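Local atomic coordinates of transcriptional regulator (Streptococcus thermophilus LMD-9, PDB entry 5JUF), a protein that probably activates competence genes as a quorum-sensing transcription regulator of the RNPP family, reading a secreted peptide signal through its TPR domain and DNA through its helix-turn-helix domain. Residues 83-88 and 124-129; 87-92 and 243-248; 158-163 and 203-208. All blocks are in the same frame, centred on the assembly; numbering follows the deposited sequence.

Contact 1 of 3, residues 83-88 and 124-129; sequences NRLIKF and DILENI
Leu-85 carries its CG between the backbone N and the carbonyl carbon (chi1 71°), an unusual setting for a leucine on a helix, and, with chi2 at 79°, CD1 is turned toward Leu-126. On the other side Leu-126 has CG anti to its carbonyl carbon (chi1 -67°), and its own CD1 comes forward to meet it. The two methyls, Leu-85 CD1 and Leu-126 CD1, lie 3.8 Å apart. The side chains cross obliquely, and each touches through its CD1 branch. Ile-86 joins from the next position on its helix. Its CB does not point at the partner helix, but the end of the side chain bends nearer, and CG1 of Ile-86 is 4.4 Å from Leu-126 CD1. One leucine methyl is therefore shared by two side chains of the facing helix. The contact is wholly apolar and small, about 85 Å² in all. The backbones stay well apart, with 8.9 Å between CA of Ile-86 and CA of Leu-126. Other helices complete the packing. Leu-126 also touches Ile-104 of helix 94-111 and Leu-164 of helix 160-173, while Ile-86 rests on Val-201 of helix 200-219. The arrangement is the buried side-chain packing between the helices of an all-helical tetratricopeptide (TPR) domain, here joining the last turn of helix 76-86 to helix 117-130.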
loop_
_atom_site.group_PDB
_atom_site.type_symbol
_atom_site.label_atom_id
_atom_site.label_comp_id
_atom_site.label_asym_id
_atom_site.label_seq_id
_atom_site.Cartn_x
_atom_site.Cartn_y
_atom_site.Cartn_z
ATOM N N ASN A 83 4.219 -11.490 4.700
ATOM C CA ASN A 83 5.150 -10.699 5.507
ATOM C C ASN A 83 6.583 -10.846 5.013
ATOM O O ASN A 83 7.313 -9.852 4.885
ATOM C CB ASN A 83 5.055 -11.105 6.980
ATOM C CG ASN A 83 3.742 -10.693 7.606
ATOM O OD1 ASN A 83 2.993 -9.910 7.031
ATOM N ND2 ASN A 83 3.453 -11.215 8.783
ATOM N N ARG A 84 7.012 -12.082 4.739
ATOM C CA ARG A 84 8.368 -12.284 4.239
ATOM C C ARG A 84 8.620 -11.480 2.970
ATOM O O ARG A 84 9.693 -10.890 2.805
ATOM C CB ARG A 84 8.636 -13.765 3.977
ATOM C CG ARG A 84 9.983 -14.014 3.308
ATOM C CD ARG A 84 10.389 -15.476 3.395
ATOM N NE ARG A 84 9.982 -16.266 2.233
ATOM C CZ ARG A 84 10.801 -16.621 1.247
ATOM N NH1 ARG A 84 10.348 -17.356 0.239
ATOM N NH2 ARG A 84 12.074 -16.248 1.271
ATOM N N LEU A 85 7.649 -11.433 2.060
ATOM C CA LEU A 85 7.945 -10.763 0.800
ATOM C C LEU A 85 7.867 -9.240 0.931
ATOM O O LEU A 85 8.565 -8.524 0.206
ATOM C CB LEU A 85 7.026 -11.293 -0.309
ATOM C CG LEU A 85 5.537 -10.978 -0.373
ATOM C CD1 LEU A 85 5.291 -9.573 -0.933
ATOM C CD2 LEU A 85 4.839 -12.024 -1.234
ATOM N N ILE A 86 7.052 -8.724 1.851
ATOM C CA ILE A 86 7.083 -7.288 2.116
ATOM C C ILE A 86 8.413 -6.885 2.748
ATOM O O ILE A 86 8.974 -5.828 2.428
ATOM C CB ILE A 86 5.878 -6.873 2.979
ATOM C CG1 ILE A 86 4.607 -6.929 2.126
ATOM C CG2 ILE A 86 6.081 -5.458 3.556
ATOM C CD1 ILE A 86 3.327 -6.891 2.892
ATOM N N LYS A 87 8.958 -7.726 3.628
ATOM C CA LYS A 87 10.248 -7.430 4.232
ATOM C C LYS A 87 11.419 -7.793 3.326
ATOM O O LYS A 87 12.565 -7.659 3.755
ATOM C CB LYS A 87 10.383 -8.142 5.585
ATOM C CG LYS A 87 9.236 -7.819 6.554
ATOM C CD LYS A 87 9.505 -8.324 7.957
ATOM C CE LYS A 87 9.348 -9.831 8.054
ATOM N NZ LYS A 87 9.437 -10.304 9.480
ATOM N N PHE A 88 11.159 -8.246 2.097
ATOM C CA PHE A 88 12.222 -8.581 1.159
ATOM C C PHE A 88 12.587 -7.351 0.327
ATOM O O PHE A 88 11.854 -6.987 -0.598
ATOM C CB PHE A 88 11.801 -9.734 0.247
ATOM C CG PHE A 88 12.886 -10.170 -0.714
ATOM C CD1 PHE A 88 13.975 -10.901 -0.269
ATOM C CD2 PHE A 88 12.825 -9.829 -2.049
ATOM C CE1 PHE A 88 14.979 -11.297 -1.153
ATOM C CE2 PHE A 88 13.821 -10.222 -2.932
ATOM C CZ PHE A 88 14.893 -10.956 -2.484
ATOM N N ASP A 124 -1.734 -7.895 -6.196
ATOM C CA ASP A 124 -1.726 -7.309 -7.541
ATOM C C ASP A 124 -1.048 -5.944 -7.544
ATOM O O ASP A 124 -0.346 -5.592 -8.500
ATOM C CB ASP A 124 -3.161 -7.168 -8.082
ATOM C CG ASP A 124 -3.775 -8.507 -8.528
ATOM O OD1 ASP A 124 -3.063 -9.339 -9.112
ATOM O OD2 ASP A 124 -4.976 -8.720 -8.288
ATOM N N ILE A 125 -1.273 -5.155 -6.493
ATOM C CA ILE A 125 -0.625 -3.847 -6.350
ATOM C C ILE A 125 0.893 -4.007 -6.318
ATOM O O ILE A 125 1.626 -3.337 -7.055
ATOM C CB ILE A 125 -1.134 -3.144 -5.074
ATOM C CG1 ILE A 125 -2.572 -2.646 -5.257
ATOM C CG2 ILE A 125 -0.197 -1.991 -4.679
ATOM C CD1 ILE A 125 -3.155 -1.968 -3.995
ATOM N N LEU A 126 1.381 -4.887 -5.442
ATOM C CA LEU A 126 2.817 -5.113 -5.327
ATOM C C LEU A 126 3.409 -5.578 -6.652
ATOM O O LEU A 126 4.488 -5.124 -7.060
ATOM C CB LEU A 126 3.084 -6.137 -4.225
ATOM C CG LEU A 126 2.753 -5.715 -2.790
ATOM C CD1 LEU A 126 2.742 -6.932 -1.867
ATOM C CD2 LEU A 126 3.732 -4.665 -2.271
ATOM N N GLU A 127 2.715 -6.471 -7.350
ATOM C CA GLU A 127 3.220 -6.940 -8.634
ATOM C C GLU A 127 3.276 -5.808 -9.653
ATOM O O GLU A 127 4.264 -5.665 -10.382
ATOM C CB GLU A 127 2.353 -8.077 -9.160
ATOM C CG GLU A 127 2.795 -8.571 -10.516
ATOM C CD GLU A 127 2.020 -9.792 -10.958
ATOM O OE1 GLU A 127 0.772 -9.731 -10.967
ATOM O OE2 GLU A 127 2.660 -10.814 -11.283
ATOM N N ASN A 128 2.216 -4.999 -9.730
ATOM C CA ASN A 128 2.171 -3.942 -10.741
ATOM C C ASN A 128 3.189 -2.847 -10.449
ATOM O O ASN A 128 3.862 -2.362 -11.365
ATOM C CB ASN A 128 0.761 -3.361 -10.824
ATOM C CG ASN A 128 -0.183 -4.240 -11.624
ATOM O OD1 ASN A 128 0.204 -5.303 -12.109
ATOM N ND2 ASN A 128 -1.436 -3.813 -11.742
ATOM N N ILE A 129 3.326 -2.453 -9.180
ATOM C CA ILE A 129 4.302 -1.427 -8.824
ATOM C C ILE A 129 5.716 -1.934 -9.088
ATOM O O ILE A 129 6.531 -1.243 -9.706
ATOM C CB ILE A 129 4.119 -0.985 -7.357
ATOM C CG1 ILE A 129 2.795 -0.238 -7.167
ATOM C CG2 ILE A 129 5.275 -0.086 -6.902
ATOM C CD1 ILE A 129 2.544 0.171 -5.724
#

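Contact 2 of 3, residues 87-92 and 243-248; sequences KFPTYR and YSYKPS. With SO4 (sulfate ion), chain B.
Pro-89 and Tyr-91 meet Ser-244 and Tyr-245 at the surface of the TPR domain. The loop between helices 76-86 and 94-111 here touches the 3-10 turn that leads into helix 246-260. The direct contacts are van der Waals packing. Tyr-245 reaches over with its phenol end, and its OH lies 3.3 Å from Pro-89 CB. Tyr-91 and Tyr-245 cross at about a right angle, with CE1 of Tyr-91 4.0 Å from CE1 of Tyr-245. Ser-244 OG comes to the edge of the Tyr-91 ring, near its plane. Pro-89 covers part of one face of that same ring, with CB offset toward the rim.

The polar links run through a water and a sulfate ion, which probably comes from the crystallisation liquor. One water takes the N-H of Tyr-91 and is hydrogen-bonded to Tyr-245 OH at 2.9 Å. It also donates to sulfate O4 and, weakly, to O1. It thus ties both segments and the ion together. The sulfate is held from the loop side by Thr-90, whose backbone N donates to O4. Lys-100 of helix 94-111 adds a charged partner.

Two side-chain hydrogen bonds shape the segments themselves. The OG of Ser-248 donates to Tyr-245 O, tilted 19° from the carbonyl plane. Thr-90 forms an ST turn. Its OG1 sits between the backbone N and the carbonyl carbon (chi1 69°), where it can accept from the backbone two residues on. The bond from Arg-92 N to Thr-90 OG1 is 3.2 Å long, with an N-H...O angle of 157°.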
loop_
_atom_site.group_PDB
_atom_site.type_symbol
_atom_site.label_atom_id
_atom_site.label_comp_id
_atom_site.label_asym_id
_atom_site.label_seq_id
_atom_site.Cartn_x
_atom_site.Cartn_y
_atom_site.Cartn_z
ATOM N N LYS A 87 8.958 -7.726 3.628
ATOM C CA LYS A 87 10.248 -7.430 4.232
ATOM C C LYS A 87 11.419 -7.793 3.326
ATOM O O LYS A 87 12.565 -7.659 3.755
ATOM C CB LYS A 87 10.383 -8.142 5.585
ATOM C CG LYS A 87 9.236 -7.819 6.554
ATOM C CD LYS A 87 9.505 -8.324 7.957
ATOM C CE LYS A 87 9.348 -9.831 8.054
ATOM N NZ LYS A 87 9.437 -10.304 9.480
ATOM N N PHE A 88 11.159 -8.246 2.097
ATOM C CA PHE A 88 12.222 -8.581 1.159
ATOM C C PHE A 88 12.587 -7.351 0.327
ATOM O O PHE A 88 11.854 -6.987 -0.598
ATOM C CB PHE A 88 11.801 -9.734 0.247
ATOM C CG PHE A 88 12.886 -10.170 -0.714
ATOM C CD1 PHE A 88 13.975 -10.901 -0.269
ATOM C CD2 PHE A 88 12.825 -9.829 -2.049
ATOM C CE1 PHE A 88 14.979 -11.297 -1.153
ATOM C CE2 PHE A 88 13.821 -10.222 -2.932
ATOM C CZ PHE A 88 14.893 -10.956 -2.484
ATOM N N PRO A 89 13.697 -6.678 0.620
ATOM C CA PRO A 89 14.021 -5.452 -0.116
ATOM C C PRO A 89 14.687 -5.764 -1.447
ATOM O O PRO A 89 15.571 -6.618 -1.541
ATOM C CB PRO A 89 14.982 -4.724 0.833
ATOM C CG PRO A 89 15.698 -5.838 1.532
ATOM C CD PRO A 89 14.703 -6.981 1.654
ATOM N N THR A 90 14.256 -5.054 -2.486
ATOM C CA THR A 90 14.857 -5.243 -3.800
ATOM C C THR A 90 16.134 -4.443 -3.965
ATOM O O THR A 90 17.024 -4.871 -4.702
ATOM C CB THR A 90 13.894 -4.822 -4.901
ATOM O OG1 THR A 90 13.737 -3.399 -4.856
ATOM C CG2 THR A 90 12.547 -5.496 -4.724
ATOM N N TYR A 91 16.226 -3.278 -3.315
ATOM C CA TYR A 91 17.350 -2.356 -3.496
ATOM C C TYR A 91 17.523 -1.960 -4.958
ATOM O O TYR A 91 18.639 -1.689 -5.406
ATOM C CB TYR A 91 18.658 -2.945 -2.969
ATOM C CG TYR A 91 18.641 -3.335 -1.514
ATOM C CD1 TYR A 91 18.389 -2.396 -0.518
ATOM C CD2 TYR A 91 18.916 -4.637 -1.132
ATOM C CE1 TYR A 91 18.395 -2.754 0.824
ATOM C CE2 TYR A 91 18.925 -5.003 0.203
ATOM C CZ TYR A 91 18.662 -4.063 1.174
ATOM O OH TYR A 91 18.673 -4.449 2.499
ATOM N N ARG A 92 16.430 -1.956 -5.719
ATOM C CA ARG A 92 16.456 -1.633 -7.145
ATOM C C ARG A 92 17.333 -2.603 -7.943
ATOM O O ARG A 92 17.675 -2.329 -9.097
ATOM C CB ARG A 92 16.911 -0.185 -7.378
ATOM C CG ARG A 92 15.918 0.886 -6.928
ATOM C CD ARG A 92 16.572 2.271 -6.929
ATOM N NE ARG A 92 17.065 2.650 -5.605
ATOM C CZ ARG A 92 18.080 3.483 -5.384
ATOM N NH1 ARG A 92 18.735 4.025 -6.403
ATOM N NH2 ARG A 92 18.448 3.766 -4.141
ATOM N N TYR A 243 18.264 0.664 8.646
ATOM C CA TYR A 243 19.377 1.602 8.512
ATOM C C TYR A 243 19.841 1.765 7.072
ATOM O O TYR A 243 20.340 2.834 6.719
ATOM C CB TYR A 243 20.519 1.185 9.441
ATOM C CG TYR A 243 20.208 1.592 10.866
ATOM C CD1 TYR A 243 19.765 2.883 11.148
ATOM C CD2 TYR A 243 20.295 0.683 11.910
ATOM C CE1 TYR A 243 19.443 3.271 12.436
ATOM C CE2 TYR A 243 19.976 1.060 13.204
ATOM C CZ TYR A 243 19.551 2.359 13.458
ATOM O OH TYR A 243 19.231 2.751 14.738
ATOM N N SER A 244 19.671 0.749 6.216
ATOM C CA SER A 244 20.114 0.909 4.833
ATOM C C SER A 244 19.289 1.956 4.082
ATOM O O SER A 244 19.717 2.419 3.019
ATOM C CB SER A 244 20.066 -0.432 4.094
ATOM O OG SER A 244 18.730 -0.863 3.932
ATOM N N TYR A 245 18.134 2.353 4.620
ATOM C CA TYR A 245 17.303 3.380 3.998
ATOM C C TYR A 245 17.600 4.771 4.529
ATOM O O TYR A 245 17.065 5.750 3.999
ATOM C CB TYR A 245 15.819 3.068 4.211
ATOM C CG TYR A 245 15.362 1.818 3.482
ATOM C CD1 TYR A 245 16.122 1.279 2.443
ATOM C CD2 TYR A 245 14.177 1.171 3.833
ATOM C CE1 TYR A 245 15.722 0.135 1.775
ATOM C CE2 TYR A 245 13.767 0.025 3.169
ATOM C CZ TYR A 245 14.546 -0.490 2.140
ATOM O OH TYR A 245 14.152 -1.627 1.465
ATOM N N LYS A 246 18.429 4.880 5.558
ATOM C CA LYS A 246 18.696 6.196 6.125
ATOM C C LYS A 246 19.415 7.124 5.161
ATOM O O LYS A 246 19.061 8.317 5.130
ATOM C CB LYS A 246 19.479 6.057 7.435
ATOM C CG LYS A 246 19.451 7.299 8.308
ATOM C CD LYS A 246 19.818 6.960 9.754
ATOM C CE LYS A 246 19.543 8.131 10.703
ATOM N NZ LYS A 246 20.372 8.006 11.962
ATOM N N PRO A 247 20.418 6.688 4.378
ATOM C CA PRO A 247 21.031 7.640 3.437
ATOM C C PRO A 247 20.012 8.286 2.513
ATOM O O PRO A 247 20.132 9.485 2.244
ATOM C CB PRO A 247 22.057 6.777 2.678
ATOM C CG PRO A 247 22.460 5.722 3.664
ATOM C CD PRO A 247 21.140 5.392 4.373
ATOM N N SER A 248 18.986 7.544 2.063
ATOM C CA SER A 248 17.995 8.129 1.159
ATOM C C SER A 248 17.218 9.249 1.839
ATOM O O SER A 248 16.783 10.192 1.170
ATOM C CB SER A 248 17.040 7.049 0.620
ATOM O OG SER A 248 16.137 6.573 1.615
HETATM S S SO4 B . 11.079 -2.672 -2.566
HETATM O O1 SO4 B . 12.045 -2.223 -3.567
HETATM O O2 SO4 B . 10.402 -1.503 -2.014
HETATM O O3 SO4 B . 10.107 -3.575 -3.182
HETATM O O4 SO4 B . 11.783 -3.383 -1.498
HETATM O O HOH W 1 14.311 -1.927 -1.421
#

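Contact 3 of 3, residues 158-163 and 203-208; sequences FSTNDL and NIVLFN
Leu-163 and Val-205 make the closest touch between segments 158-163 and 203-208. CB of Leu-163 is 3.5 Å from CG1 of Val-205, closer than usual for two carbons. Leu-163 also extends CD1 to the flank of Leu-206, 3.9 Å from its CB, and the two leucines lie at a slant to each other. A further touch of Leu-163 on the partner helix is with Tyr-202. At the start of the helix Thr-160 offers its methyl. With CG2 of Thr-160 anti to the backbone N, it meets Val-205 CG2 at 4.0 Å. The two branches of Val-205 are thus divided between Leu-163 and Thr-160. All of this packing between the two segments is apolar.

The side-chain hydrogen bonds within segment 158-163 cap the helix. Ser-159 is the N-cap, and its OG accepts from Asp-162 N at 3.1 Å. In return Ser-159 N donates to Asp-162 OD2, which it meets from above the carboxylate plane. This pair is a capping box. Asp-162 OD2 has a second partner in a salt bridge with Lys-155.

Among the neighbouring helices, Leu-206 touches Val-191 of helix 181-192 and Val-236 of helix 226-240.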
loop_
_atom_site.group_PDB
_atom_site.type_symbol
_atom_site.label_atom_id
_atom_site.label_comp_id
_atom_site.label_asym_id
_atom_site.label_seq_id
_atom_site.Cartn_x
_atom_site.Cartn_y
_atom_site.Cartn_z
ATOM N N PHE A 158 -5.100 3.676 9.159
ATOM C CA PHE A 158 -4.803 2.836 7.999
ATOM C C PHE A 158 -4.144 1.538 8.455
ATOM O O PHE A 158 -3.167 1.570 9.211
ATOM C CB PHE A 158 -3.877 3.559 7.013
ATOM C CG PHE A 158 -4.429 4.867 6.477
ATOM C CD1 PHE A 158 -5.758 4.968 6.027
ATOM C CD2 PHE A 158 -3.619 5.986 6.398
ATOM C CE1 PHE A 158 -6.251 6.165 5.529
ATOM C CE2 PHE A 158 -4.110 7.192 5.891
ATOM C CZ PHE A 158 -5.426 7.282 5.453
ATOM N N SER A 159 -4.675 0.400 7.994
ATOM C CA SER A 159 -3.990 -0.884 8.130
ATOM C C SER A 159 -2.829 -0.966 7.142
ATOM O O SER A 159 -2.632 -0.085 6.306
ATOM C CB SER A 159 -4.962 -2.038 7.882
ATOM O OG SER A 159 -5.435 -1.976 6.539
ATOM N N THR A 160 -2.056 -2.061 7.214
ATOM C CA THR A 160 -1.047 -2.329 6.185
ATOM C C THR A 160 -1.665 -2.360 4.793
ATOM O O THR A 160 -1.128 -1.775 3.845
ATOM C CB THR A 160 -0.346 -3.657 6.459
ATOM O OG1 THR A 160 0.209 -3.656 7.787
ATOM C CG2 THR A 160 0.748 -3.880 5.403
ATOM N N ASN A 161 -2.788 -3.062 4.645
ATOM C CA ASN A 161 -3.442 -3.132 3.339
ATOM C C ASN A 161 -3.890 -1.757 2.862
ATOM O O ASN A 161 -3.828 -1.462 1.662
ATOM C CB ASN A 161 -4.635 -4.085 3.411
ATOM C CG ASN A 161 -4.206 -5.539 3.435
ATOM O OD1 ASN A 161 -3.033 -5.845 3.242
ATOM N ND2 ASN A 161 -5.153 -6.437 3.670
ATOM N N ASP A 162 -4.407 -0.931 3.774
ATOM C CA ASP A 162 -4.797 0.429 3.414
ATOM C C ASP A 162 -3.605 1.206 2.881
ATOM O O ASP A 162 -3.733 1.965 1.920
ATOM C CB ASP A 162 -5.376 1.180 4.620
ATOM C CG ASP A 162 -6.703 0.619 5.104
ATOM O OD1 ASP A 162 -7.398 -0.060 4.323
ATOM O OD2 ASP A 162 -7.044 0.871 6.287
ATOM N N LEU A 163 -2.444 1.069 3.534
ATOM C CA LEU A 163 -1.263 1.804 3.082
ATOM C C LEU A 163 -0.801 1.326 1.715
ATOM O O LEU A 163 -0.205 2.104 0.961
ATOM C CB LEU A 163 -0.133 1.667 4.107
ATOM C CG LEU A 163 -0.373 2.319 5.468
ATOM C CD1 LEU A 163 0.820 2.065 6.391
ATOM C CD2 LEU A 163 -0.595 3.818 5.270
ATOM N N ASN A 203 5.576 -0.868 9.226
ATOM C CA ASN A 203 6.491 0.263 9.173
ATOM C C ASN A 203 7.201 0.354 7.831
ATOM O O ASN A 203 7.474 1.457 7.345
ATOM C CB ASN A 203 7.510 0.162 10.315
ATOM C CG ASN A 203 6.870 0.337 11.676
ATOM O OD1 ASN A 203 5.696 0.697 11.775
ATOM N ND2 ASN A 203 7.646 0.105 12.737
ATOM N N ILE A 204 7.543 -0.792 7.231
ATOM C CA ILE A 204 8.197 -0.776 5.923
ATOM C C ILE A 204 7.259 -0.198 4.875
ATOM O O ILE A 204 7.646 0.655 4.068
ATOM C CB ILE A 204 8.668 -2.193 5.542
ATOM C CG1 ILE A 204 9.902 -2.567 6.362
ATOM C CG2 ILE A 204 8.974 -2.274 4.044
ATOM C CD1 ILE A 204 10.298 -4.017 6.245
ATOM N N VAL A 205 6.001 -0.645 4.881
ATOM C CA VAL A 205 5.032 -0.123 3.921
ATOM C C VAL A 205 4.797 1.358 4.162
ATOM O O VAL A 205 4.760 2.157 3.220
ATOM C CB VAL A 205 3.716 -0.919 3.996
ATOM C CG1 VAL A 205 2.641 -0.214 3.189
ATOM C CG2 VAL A 205 3.932 -2.343 3.474
ATOM N N LEU A 206 4.646 1.748 5.430
ATOM C CA LEU A 206 4.550 3.163 5.773
ATOM C C LEU A 206 5.765 3.941 5.262
ATOM O O LEU A 206 5.622 5.021 4.677
ATOM C CB LEU A 206 4.404 3.307 7.291
ATOM C CG LEU A 206 4.348 4.729 7.866
ATOM C CD1 LEU A 206 3.156 5.495 7.266
ATOM C CD2 LEU A 206 4.284 4.715 9.390
ATOM N N PHE A 207 6.975 3.400 5.470
ATOM C CA PHE A 207 8.183 4.098 5.022
ATOM C C PHE A 207 8.156 4.332 3.519
ATOM O O PHE A 207 8.467 5.431 3.035
ATOM C CB PHE A 207 9.443 3.312 5.398
ATOM C CG PHE A 207 10.719 3.985 4.948
ATOM C CD1 PHE A 207 11.320 4.948 5.748
ATOM C CD2 PHE A 207 11.294 3.672 3.723
ATOM C CE1 PHE A 207 12.488 5.584 5.344
ATOM C CE2 PHE A 207 12.462 4.320 3.299
ATOM C CZ PHE A 207 13.048 5.282 4.111
ATOM N N ASN A 208 7.801 3.303 2.762
ATOM C CA ASN A 208 7.766 3.452 1.315
ATOM C C ASN A 208 6.713 4.471 0.883
ATOM O O ASN A 208 6.925 5.215 -0.081
ATOM C CB ASN A 208 7.545 2.080 0.672
ATOM C CG ASN A 208 8.781 1.186 0.798
ATOM O OD1 ASN A 208 9.898 1.687 0.911
ATOM N ND2 ASN A 208 8.585 -0.124 0.786
#

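How the contacts relate
Contacts 1 and 3 belong to the buried interior of the TPR domain, while contact 2 lies at its surface, its centre about 17 Å from the centre of the chain. Contacts 1 and 3 are purely apolar between their segments. Contact 2 adds a water and a sulfate to its packing. Contacts 1 and 2 share Lys-87 and Phe-88, where helix 76-86 gives way to the loop. Contact 3 joins both of the others through helix 200-219. Ile-86 CG2 of contact 1 is 3.8 Å from Val-205 CG2, and Tyr-245 CB of contact 2 is 3.5 Å from Phe-207 CZ.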